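Local coordinates for protein lipid transferase CIDEC (Mus musculus, PDB 4IKG) that promotes the formation of a single large lipid droplet in white adipocytes by mediating lipid transfer and droplet fusion, at residues N31-I36 with D41-L46; C8-A13 with E27-K32; T53-E58 with Q62-D67. All blocks are in the same frame, centred on the assembly; numbering follows the deposited sequence.

Contact 1: residues N31-I36 with D41-L46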
# COMPACT_ATOMS: atom_id res chain seq x y z
N ASN A 31 0.21 5.39 -7.25
CA ASN A 31 -0.26 6.67 -7.79
C ASN A 31 -1.47 7.20 -7.00
O ASN A 31 -1.53 8.38 -6.66
CB ASN A 31 -0.59 6.56 -9.28
CG ASN A 31 0.65 6.42 -10.16
OD1 ASN A 31 1.74 6.85 -9.78
ND2 ASN A 31 0.48 5.83 -11.34
N LYS A 32 -2.40 6.30 -6.69
CA LYS A 32 -3.68 6.67 -6.09
C LYS A 32 -3.61 7.02 -4.60
O LYS A 32 -4.20 8.01 -4.16
CB LYS A 32 -4.70 5.53 -6.29
CG LYS A 32 -5.93 5.95 -7.07
CD LYS A 32 -6.09 5.12 -8.33
CE LYS A 32 -7.28 4.18 -8.21
NZ LYS A 32 -7.46 3.39 -9.45
N VAL A 33 -2.89 6.20 -3.85
CA VAL A 33 -2.85 6.28 -2.38
C VAL A 33 -2.43 7.66 -1.83
O VAL A 33 -2.88 8.06 -0.76
CB VAL A 33 -1.99 5.13 -1.76
CG1 VAL A 33 -0.59 5.10 -2.38
CG2 VAL A 33 -1.94 5.24 -0.24
N GLN A 34 -1.60 8.40 -2.57
CA GLN A 34 -1.18 9.73 -2.12
C GLN A 34 -2.37 10.68 -1.96
O GLN A 34 -2.52 11.33 -0.93
CB GLN A 34 -0.15 10.35 -3.06
CG GLN A 34 0.32 11.74 -2.63
CD GLN A 34 1.15 12.45 -3.69
OE1 GLN A 34 1.07 12.14 -4.88
NE2 GLN A 34 1.96 13.41 -3.26
N ASP A 35 -3.20 10.75 -3.00
CA ASP A 35 -4.38 11.62 -2.98
C ASP A 35 -5.58 10.96 -2.30
O ASP A 35 -6.52 11.65 -1.90
CB ASP A 35 -4.74 12.08 -4.39
CG ASP A 35 -3.96 13.31 -4.82
OD1 ASP A 35 -3.64 14.14 -3.96
OD2 ASP A 35 -3.68 13.44 -6.03
N ILE A 36 -5.56 9.64 -2.17
CA ILE A 36 -6.65 8.96 -1.47
C ILE A 36 -6.52 9.07 0.06
O ILE A 36 -7.50 9.31 0.76
CB ILE A 36 -6.82 7.49 -1.93
CG1 ILE A 36 -7.32 7.45 -3.37
CG2 ILE A 36 -7.79 6.75 -1.03
CD1 ILE A 36 -7.79 6.08 -3.84
N ASP A 41 3.51 13.80 0.57
CA ASP A 41 4.35 13.44 -0.56
C ASP A 41 4.11 12.00 -0.98
O ASP A 41 3.73 11.17 -0.16
CB ASP A 41 5.83 13.70 -0.26
CG ASP A 41 6.23 13.26 1.14
OD1 ASP A 41 5.33 13.15 2.00
OD2 ASP A 41 7.43 13.04 1.37
N LYS A 42 4.32 11.71 -2.26
CA LYS A 42 4.01 10.40 -2.81
C LYS A 42 4.85 9.29 -2.17
O LYS A 42 6.07 9.41 -2.06
CB LYS A 42 4.19 10.40 -4.33
CG LYS A 42 3.89 9.06 -4.99
CD LYS A 42 3.32 9.24 -6.39
CE LYS A 42 4.30 9.95 -7.31
NZ LYS A 42 3.73 10.13 -8.68
N PRO A 43 4.18 8.21 -1.74
CA PRO A 43 4.86 7.06 -1.12
C PRO A 43 5.80 6.40 -2.12
O PRO A 43 5.56 6.46 -3.32
CB PRO A 43 3.70 6.11 -0.78
CG PRO A 43 2.48 6.96 -0.77
CD PRO A 43 2.72 8.03 -1.78
N PHE A 44 6.87 5.78 -1.62
CA PHE A 44 7.88 5.19 -2.48
C PHE A 44 7.85 3.66 -2.48
O PHE A 44 8.30 3.02 -3.43
CB PHE A 44 9.28 5.69 -2.08
CG PHE A 44 10.38 5.24 -3.00
CD1 PHE A 44 11.37 4.38 -2.55
CD2 PHE A 44 10.42 5.67 -4.32
CE1 PHE A 44 12.38 3.96 -3.40
CE2 PHE A 44 11.43 5.25 -5.17
CZ PHE A 44 12.41 4.40 -4.71
N SER A 45 7.31 3.08 -1.41
CA SER A 45 7.30 1.63 -1.28
C SER A 45 5.99 1.11 -0.69
O SER A 45 5.42 1.72 0.22
CB SER A 45 8.48 1.17 -0.42
OG SER A 45 8.53 -0.25 -0.34
N LEU A 46 5.51 -0.01 -1.22
CA LEU A 46 4.35 -0.67 -0.66
C LEU A 46 4.81 -1.85 0.19
O LEU A 46 5.65 -2.65 -0.24
CB LEU A 46 3.41 -1.17 -1.76
CG LEU A 46 2.12 -1.81 -1.23
CD1 LEU A 46 1.33 -0.81 -0.41
CD2 LEU A 46 1.28 -2.36 -2.37

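Contact 2: residues C8-A13 with E27-K32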
# COMPACT_ATOMS: atom_id res chain seq x y z
N CYS A 8 -7.75 -3.40 -2.38
CA CYS A 8 -6.58 -3.24 -1.53
C CYS A 8 -6.94 -2.54 -0.22
O CYS A 8 -7.60 -1.50 -0.24
CB CYS A 8 -5.49 -2.45 -2.25
SG CYS A 8 -4.93 -3.17 -3.82
N ARG A 9 -6.52 -3.11 0.90
CA ARG A 9 -6.74 -2.48 2.19
C ARG A 9 -5.46 -1.78 2.64
O ARG A 9 -4.51 -2.44 3.07
CB ARG A 9 -7.20 -3.50 3.23
CG ARG A 9 -8.41 -4.32 2.80
CD ARG A 9 -8.87 -5.27 3.89
NE ARG A 9 -9.93 -6.16 3.42
CZ ARG A 9 -10.57 -7.04 4.18
NH1 ARG A 9 -10.26 -7.14 5.47
NH2 ARG A 9 -11.51 -7.82 3.66
N VAL A 10 -5.43 -0.46 2.52
CA VAL A 10 -4.22 0.30 2.80
C VAL A 10 -4.29 1.06 4.12
O VAL A 10 -5.23 1.82 4.36
CB VAL A 10 -3.91 1.29 1.65
CG1 VAL A 10 -2.60 2.02 1.90
CG2 VAL A 10 -3.86 0.54 0.32
N SER A 11 -3.30 0.85 4.98
CA SER A 11 -3.24 1.51 6.27
C SER A 11 -2.10 2.52 6.32
O SER A 11 -1.20 2.50 5.48
CB SER A 11 -3.08 0.49 7.39
OG SER A 11 -2.91 1.12 8.65
N THR A 12 -2.14 3.41 7.32
CA THR A 12 -1.07 4.37 7.52
C THR A 12 -0.09 3.85 8.57
O THR A 12 -0.41 2.93 9.32
CB THR A 12 -1.61 5.74 7.97
OG1 THR A 12 -2.46 5.57 9.11
CG2 THR A 12 -2.41 6.38 6.84
N ALA A 13 1.11 4.43 8.60
CA ALA A 13 2.17 3.96 9.49
C ALA A 13 1.80 3.98 10.97
O ALA A 13 2.29 3.17 11.75
CB ALA A 13 3.45 4.77 9.25
N GLU A 27 1.90 -0.01 -9.46
CA GLU A 27 2.23 1.34 -9.88
C GLU A 27 1.05 2.27 -9.66
O GLU A 27 1.19 3.35 -9.06
CB GLU A 27 2.57 1.33 -11.37
CG GLU A 27 3.75 2.20 -11.74
CD GLU A 27 3.49 3.04 -12.98
OE1 GLU A 27 2.32 3.20 -13.35
OE2 GLU A 27 4.47 3.54 -13.58
N ASP A 28 -0.10 1.82 -10.14
CA ASP A 28 -1.34 2.58 -10.12
C ASP A 28 -1.80 2.84 -8.69
O ASP A 28 -2.24 3.94 -8.36
CB ASP A 28 -2.40 1.78 -10.86
CG ASP A 28 -1.82 0.98 -12.02
OD1 ASP A 28 -0.68 0.49 -11.88
OD2 ASP A 28 -2.47 0.84 -13.07
N LEU A 29 -1.71 1.81 -7.86
CA LEU A 29 -2.04 1.94 -6.45
C LEU A 29 -1.17 3.02 -5.84
O LEU A 29 -1.66 3.94 -5.19
CB LEU A 29 -1.81 0.62 -5.71
CG LEU A 29 -2.09 0.67 -4.21
CD1 LEU A 29 -3.53 1.09 -3.97
CD2 LEU A 29 -1.80 -0.67 -3.56
N LEU A 30 0.14 2.91 -6.06
CA LEU A 30 1.07 3.90 -5.54
C LEU A 30 0.78 5.31 -6.06
O LEU A 30 1.06 6.29 -5.38
CB LEU A 30 2.53 3.48 -5.80
CG LEU A 30 3.23 2.82 -4.61
CD1 LEU A 30 3.09 3.70 -3.38
CD2 LEU A 30 2.69 1.42 -4.33
N ASN A 31 0.21 5.39 -7.25
CA ASN A 31 -0.26 6.67 -7.79
C ASN A 31 -1.47 7.20 -7.00
O ASN A 31 -1.53 8.38 -6.66
CB ASN A 31 -0.59 6.56 -9.28
CG ASN A 31 0.65 6.42 -10.16
OD1 ASN A 31 1.74 6.85 -9.78
ND2 ASN A 31 0.48 5.83 -11.34
N LYS A 32 -2.40 6.30 -6.69
CA LYS A 32 -3.68 6.67 -6.09
C LYS A 32 -3.61 7.02 -4.60
O LYS A 32 -4.20 8.01 -4.16
CB LYS A 32 -4.70 5.53 -6.29
CG LYS A 32 -5.93 5.95 -7.07
CD LYS A 32 -6.09 5.12 -8.33
CE LYS A 32 -7.28 4.18 -8.21
NZ LYS A 32 -7.46 3.39 -9.45

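Contact 3: residues T53-E58 with Q62-D67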
# COMPACT_ATOMS: atom_id res chain seq x y z
N THR A 53 6.84 -6.85 4.95
CA THR A 53 7.34 -7.52 3.76
C THR A 53 7.15 -6.62 2.53
O THR A 53 6.04 -6.16 2.26
CB THR A 53 6.64 -8.88 3.53
OG1 THR A 53 6.85 -9.73 4.66
CG2 THR A 53 7.19 -9.56 2.28
N ILE A 54 8.24 -6.38 1.81
CA ILE A 54 8.21 -5.46 0.67
C ILE A 54 7.49 -6.02 -0.55
O ILE A 54 7.81 -7.10 -1.04
CB ILE A 54 9.64 -5.02 0.27
CG1 ILE A 54 10.30 -4.23 1.41
CG2 ILE A 54 9.61 -4.18 -1.00
CD1 ILE A 54 11.77 -3.94 1.19
N VAL A 55 6.50 -5.26 -1.04
CA VAL A 55 5.80 -5.60 -2.27
C VAL A 55 6.29 -4.69 -3.39
O VAL A 55 5.85 -3.55 -3.51
CB VAL A 55 4.27 -5.42 -2.11
CG1 VAL A 55 3.54 -5.97 -3.32
CG2 VAL A 55 3.78 -6.09 -0.84
N GLU A 56 7.20 -5.20 -4.22
CA GLU A 56 7.82 -4.38 -5.26
C GLU A 56 7.68 -4.97 -6.66
O GLU A 56 8.18 -4.40 -7.63
CB GLU A 56 9.29 -4.12 -4.94
CG GLU A 56 10.14 -5.37 -4.84
CD GLU A 56 11.62 -5.06 -4.66
OE1 GLU A 56 11.94 -4.00 -4.08
OE2 GLU A 56 12.45 -5.88 -5.09
N THR A 57 7.00 -6.11 -6.77
CA THR A 57 6.69 -6.69 -8.07
C THR A 57 5.18 -6.85 -8.25
O THR A 57 4.45 -7.05 -7.27
CB THR A 57 7.39 -8.05 -8.29
OG1 THR A 57 6.86 -8.68 -9.46
CG2 THR A 57 7.18 -8.95 -7.09
N GLU A 58 4.72 -6.74 -9.49
CA GLU A 58 3.30 -6.77 -9.80
C GLU A 58 2.72 -8.17 -9.59
O GLU A 58 1.54 -8.32 -9.25
CB GLU A 58 3.07 -6.29 -11.23
CG GLU A 58 1.82 -5.45 -11.43
CD GLU A 58 0.56 -6.28 -11.49
OE1 GLU A 58 -0.46 -5.87 -10.90
OE2 GLU A 58 0.58 -7.34 -12.15
N GLN A 62 -0.30 -9.04 -7.12
CA GLN A 62 -1.51 -9.67 -7.61
C GLN A 62 -1.81 -10.98 -6.89
O GLN A 62 -2.97 -11.36 -6.73
CB GLN A 62 -1.42 -9.92 -9.12
CG GLN A 62 -1.55 -8.66 -9.96
CD GLN A 62 -2.90 -8.00 -9.82
OE1 GLN A 62 -3.93 -8.67 -9.69
NE2 GLN A 62 -2.92 -6.67 -9.84
N ALA A 63 -0.76 -11.67 -6.45
CA ALA A 63 -0.92 -12.98 -5.84
C ALA A 63 -1.38 -12.93 -4.39
O ALA A 63 -1.92 -13.91 -3.87
CB ALA A 63 0.37 -13.77 -5.95
N LEU A 64 -1.17 -11.79 -3.73
CA LEU A 64 -1.57 -11.63 -2.34
C LEU A 64 -3.08 -11.75 -2.18
O LEU A 64 -3.84 -11.46 -3.10
CB LEU A 64 -1.08 -10.29 -1.79
CG LEU A 64 0.42 -10.16 -1.50
CD1 LEU A 64 0.80 -8.72 -1.19
CD2 LEU A 64 0.83 -11.08 -0.35
N ALA A 65 -3.52 -12.19 -1.00
CA ALA A 65 -4.94 -12.36 -0.71
C ALA A 65 -5.69 -11.04 -0.83
O ALA A 65 -5.10 -9.97 -0.71
CB ALA A 65 -5.14 -12.96 0.67
N LYS A 66 -7.00 -11.11 -1.06
CA LYS A 66 -7.79 -9.91 -1.25
C LYS A 66 -8.04 -9.13 0.04
O LYS A 66 -8.33 -7.93 0.00
CB LYS A 66 -9.12 -10.25 -1.92
CG LYS A 66 -8.99 -10.57 -3.40
CD LYS A 66 -10.34 -10.40 -4.09
CE LYS A 66 -10.20 -10.38 -5.61
NZ LYS A 66 -11.48 -10.03 -6.30
N ASP A 67 -7.92 -9.81 1.17
CA ASP A 67 -8.10 -9.17 2.46
C ASP A 67 -6.77 -8.73 3.06
O ASP A 67 -6.68 -8.41 4.24
CB ASP A 67 -8.85 -10.09 3.43
CG ASP A 67 -8.09 -11.36 3.75
OD1 ASP A 67 -7.19 -11.74 2.97
OD2 ASP A 67 -8.40 -11.99 4.78

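Contact 1: residues N31-I36 with D41-L46
D41 meets helix 26-36 through its backbone: the side-chain amide NE2 of Q34 comes within 3.4 Å of D41 C, while the CB of D41 is directed away from the helix. The side chains of Q34 and K42 cross at about a right angle. Q34 NE2 ends up 3.1 Å from K42 N, but both are donors as modelled, so no hydrogen bond forms. Q34 OE1 packs over the aliphatic part of the lysine, 3.6 Å from K42 CB. The glutamine reaches this far because CG stands anti to its own N (chi1 -180°) and the chain stays extended. Bent at chi2 and chi3, K42 runs beside N31 in the same direction; K42 NZ and N31 OD1 are 4.0 Å apart, too far to bond. This is the return from helix to sheet in a ubiquitin-like β-grasp, here the CIDE-N domain. P43 directs its CB toward the helix. Its CD rests 3.9 Å from Q34 CB, and the other flank is apolar: P43 CG lies 3.9 Å from V33 CG1; the two slide past each other in opposite directions, and both touch V72. F44 and S45 both face L73 in a classic β bulge, and S45 and L46 open strand 45-48.

Contact 2: residues C8-A13 with E27-K32
Just beyond the strand whose C8 and V10 meet L29, the hydroxyl OG1 of T12 is gripped by several groups, hydrogen-bonded to D14 OD1 and K16 N and more weakly to V17 N, which probably steadies the turn into strand 18-22. Next to it S11 OG donates to T12 O over 3.2 Å, lying in the carbonyl plane on a lone pair, with a C=O...OG angle of 120°. No hydrogen bond runs between residues 8-13 and 27-32; what crosses between them is entirely apolar.

Here helix 26-36 lies over one face of the mixed sheet, as in the ubiquitin-like β-grasp to which the CIDE-N domain belongs. Strands 7-11 and 18-22 form the first hairpin, and the chain then crosses over into the helix. L29 comes down from the helix onto strand 7-11, its CG anti to the backbone N (chi1 179°), which carries the isopropyl fork away from the helix and toward the sheet. The two methyls divide the work. L29 CD2 takes C8 SG at 4.0 Å, and L29 CD1 takes V10 CG2 at a looser 4.3 Å.

C8 and V10, two residues apart, both direct their CB toward the helix, while the intervening R9 belongs to the other face. The backbones remain well separated, C8 CA being 8.5 Å from L29 CA, so the gap is bridged by side chains alone. All three touching residues are buried. F61 of helix 58-63 and A23 touch both C8 and L29, I21 of strand 18-22 touches both V10 and L29, and F70 on the central strand 69-73 packs against C8.

Contact 3: residues T53-E58 with Q62-D67
E58 and Q62 are linked within the short helix 58-63, while V55 and L64 close the gap between the strand before it and the chain that leaves it. The unit is the second helical element of the ubiquitin-like β-grasp in this CIDE-N domain, coming in the chain between the weakly bonded strand 54-55, outermost in the sheet, and strand 69-73. The domain as a whole takes part in the homodimerization that is crucial for lipid exchange and transfer.

Backbone hydrogen bonding comes first. Q62 N donates to E58 O over 2.9 Å, the i+4 to i bond of a helical turn. Just upstream, T57 occupies the N-cap position, its OG1 making a weak bond to E59 N.

A side-chain bond doubles the same link. Q62 NE2 donates to E58 OE1 at 2.8 Å, and the carboxylate oxygen receives it through its syn lone pair. The two flat groups are not coplanar: carboxylate and amide planes stand 33° apart, and the acceptor is tilted somewhat out of the amide plane. Both chains bend at chi2 (E58 -79°, Q62 -63°), which brings the amide and the carboxylate together.

Apolar contact makes the second join. V55 and L64 reach toward each other tip to tip, V55 CG2 being 4.0 Å from L64 CD1. L64 is the first residue to leave helical geometry, and its side chain turns back toward the strand. L48 touches both residues from strand 45-48, and Y60 and F61 of the helix pack on V55.

The packing within the E58-Q62 pair is tight: Q62 CG lies 3.1 Å from E58 OE1 and 3.3 Å from E58 OE2.

Contacts 1 and 2 work from neighbouring parts of helix 26-36 and share N31 and K32; their centres are about 6 Å apart. Their apolar groups merge: P43 CB sits 3.6 Å from L30 CD1, and L46 CD2 sits 3.7 Å from L29 CD2, joining the two into one core between helix and sheet. Contact 3 lies farther off, its centre about 16 Å from that of contact 1 and 11 Å from that of contact 2. A probable backbone hydrogen bond, L46 O to V55 N at 2.9 Å, pairs strand 45-48 with strand 54-55. Contact 2 meets contact 3 where R9 NH2 packs 3.5 Å from D67 CB.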